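Ala-tRNApro hydrolase ProX (Aeropyrum pernix, PDB 1WDV) is probably an aminoacyl-tRNA deacylase that edits mischarged tRNA in trans, hydrolysing Ala-tRNA(Pro) left by errors of prolyl-tRNA synthetase. Local coordinates at residues V43-V48 with V98-L103. Residues are numbered along the deposited sequence; the frame is centred on the assembly and turned at random.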
loop_
_atom_site.group_PDB
_atom_site.type_symbol
_atom_site.label_atom_id
_atom_site.label_comp_id
_atom_site.label_asym_id
_atom_site.label_seq_id
_atom_site.Cartn_x
_atom_site.Cartn_y
_atom_site.Cartn_z
ATOM N N VAL A 43 -4.107 5.365 2.340
ATOM C CA VAL A 43 -2.967 4.555 2.739
ATOM C C VAL A 43 -1.900 4.475 1.675
ATOM O O VAL A 43 -2.199 4.468 0.485
ATOM C CB VAL A 43 -3.399 3.125 3.124
ATOM C CG1 VAL A 43 -4.306 3.178 4.337
ATOM C CG2 VAL A 43 -4.156 2.467 1.959
ATOM N N LYS A 44 -0.648 4.432 2.113
ATOM C CA LYS A 44 0.421 4.326 1.138
ATOM C C LYS A 44 1.054 2.955 1.228
ATOM O O LYS A 44 1.153 2.396 2.312
ATOM C CB LYS A 44 1.451 5.429 1.361
ATOM C CG LYS A 44 1.812 5.687 2.789
ATOM C CD LYS A 44 2.106 7.180 2.971
ATOM C CE LYS A 44 2.646 7.515 4.358
ATOM N NZ LYS A 44 3.184 8.914 4.398
ATOM N N THR A 45 1.404 2.411 0.062
ATOM C CA THR A 45 2.070 1.120 -0.070
ATOM C C THR A 45 3.525 1.489 -0.248
ATOM O O THR A 45 3.915 1.957 -1.315
ATOM C CB THR A 45 1.623 0.360 -1.345
ATOM O OG1 THR A 45 0.201 0.165 -1.326
ATOM C CG2 THR A 45 2.255 -1.010 -1.398
ATOM N N LEU A 46 4.316 1.307 0.794
ATOM C CA LEU A 46 5.730 1.643 0.735
ATOM C C LEU A 46 6.574 0.431 0.445
ATOM O O LEU A 46 6.439 -0.588 1.111
ATOM C CB LEU A 46 6.194 2.222 2.075
ATOM C CG LEU A 46 5.406 3.441 2.553
ATOM C CD1 LEU A 46 5.902 3.837 3.972
ATOM C CD2 LEU A 46 5.569 4.577 1.549
ATOM N N ILE A 47 7.473 0.529 -0.528
ATOM C CA ILE A 47 8.331 -0.626 -0.799
ATOM C C ILE A 47 9.579 -0.535 0.078
ATOM O O ILE A 47 10.280 0.501 0.121
ATOM C CB ILE A 47 8.716 -0.685 -2.291
ATOM C CG1 ILE A 47 7.446 -0.739 -3.151
ATOM C CG2 ILE A 47 9.601 -1.892 -2.569
ATOM C CD1 ILE A 47 6.522 -1.964 -2.886
ATOM N N VAL A 48 9.865 -1.631 0.784
ATOM C CA VAL A 48 11.009 -1.690 1.688
ATOM C C VAL A 48 11.917 -2.837 1.243
ATOM O O VAL A 48 11.429 -3.901 0.842
ATOM C CB VAL A 48 10.504 -1.916 3.131
ATOM C CG1 VAL A 48 11.660 -2.103 4.111
ATOM C CG2 VAL A 48 9.671 -0.690 3.552
ATOM N N VAL A 98 1.228 2.767 -6.510
ATOM C CA VAL A 98 1.564 1.386 -6.121
ATOM C C VAL A 98 0.425 0.755 -5.343
ATOM O O VAL A 98 0.063 1.249 -4.288
ATOM C CB VAL A 98 2.843 1.355 -5.263
ATOM C CG1 VAL A 98 3.234 -0.089 -4.877
ATOM C CG2 VAL A 98 4.000 1.978 -6.065
ATOM N N PRO A 99 -0.167 -0.326 -5.865
ATOM C CA PRO A 99 -1.272 -1.012 -5.191
ATOM C C PRO A 99 -0.765 -2.010 -4.151
ATOM O O PRO A 99 0.390 -2.409 -4.177
ATOM C CB PRO A 99 -1.995 -1.709 -6.332
ATOM C CG PRO A 99 -0.799 -2.133 -7.231
ATOM C CD PRO A 99 0.147 -0.950 -7.168
ATOM N N PRO A 100 -1.644 -2.436 -3.220
ATOM C CA PRO A 100 -1.256 -3.404 -2.189
ATOM C C PRO A 100 -1.512 -4.849 -2.646
ATOM O O PRO A 100 -1.267 -5.809 -1.911
ATOM C CB PRO A 100 -2.140 -2.992 -1.000
ATOM C CG PRO A 100 -3.406 -2.587 -1.675
ATOM C CD PRO A 100 -2.919 -1.767 -2.873
ATOM N N VAL A 101 -2.014 -5.002 -3.866
ATOM C CA VAL A 101 -2.279 -6.318 -4.435
ATOM C C VAL A 101 -1.823 -6.310 -5.888
ATOM O O VAL A 101 -1.526 -5.244 -6.453
ATOM C CB VAL A 101 -3.791 -6.667 -4.396
ATOM C CG1 VAL A 101 -4.276 -6.735 -2.957
ATOM C CG2 VAL A 101 -4.609 -5.641 -5.201
ATOM N N ALA A 102 -1.760 -7.501 -6.480
ATOM C CA ALA A 102 -1.342 -7.652 -7.875
ATOM C C ALA A 102 0.096 -7.173 -8.131
ATOM O O ALA A 102 0.444 -6.680 -9.233
ATOM C CB ALA A 102 -2.336 -6.936 -8.801
ATOM N N LEU A 103 0.943 -7.352 -7.117
ATOM C CA LEU A 103 2.367 -7.035 -7.220
ATOM C C LEU A 103 3.098 -8.354 -7.552
ATOM O O LEU A 103 2.485 -9.451 -7.459
ATOM C CB LEU A 103 2.890 -6.533 -5.861
ATOM C CG LEU A 103 2.285 -5.248 -5.296
ATOM C CD1 LEU A 103 2.715 -5.084 -3.843
ATOM C CD2 LEU A 103 2.745 -4.063 -6.168
HETATM O O HOH W 1 0.403 3.581 -2.687
#
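Thr-45 in segment 43-48 of strand 43-50 and Pro-100 in the irregular segment 98-103 bring the two backbones closest, their CA atoms 6.0 Å apart, with no direct backbone hydrogen bond joining the two segments. Thr-45 makes the largest share of the contact, pointing its side chain at the loop. Its OG1 lies 3.2 Å from Val-98 O, close enough for a hydrogen bond that the hydroxyl need not give. A water bridges the same two residues: it accepts from Thr-45 N and donates to Val-98 O, the water oxygen lying 2.8 Å from that carbonyl oxygen. The other branch of the threonine is the methyl CG2; anti to the backbone N (OG1 at chi1 -58°), it reaches Val-98 CG1 at 3.7 Å and also comes up to Pro-99 O, while OG1 lies beside Pro-100, 3.9 Å from its CB.

Strand 43-50 lies inside the five-stranded mixed sheet of the aminoacyl-tRNA editing domain, between strands 79-81 and 55-61, and the Val-Pro-Pro run belongs to the loop leading from helix 84-91 to strand 108-112. Replacing Thr-45 with an alanine would remove both branches, and is likely to leave Val-98 O with the water as its remaining partner across this contact and open a gap beside Val-98 CG1. Two residues along the strand, Ile-47 extends CD1 to within 4.3 Å of the same Val-98 CG1, and both side chains also touch Val-87 of helix 84-91. Behind the loop, Pro-99 turns from the strand and packs on Val-5 of helix 4-12 and on Tyr-93.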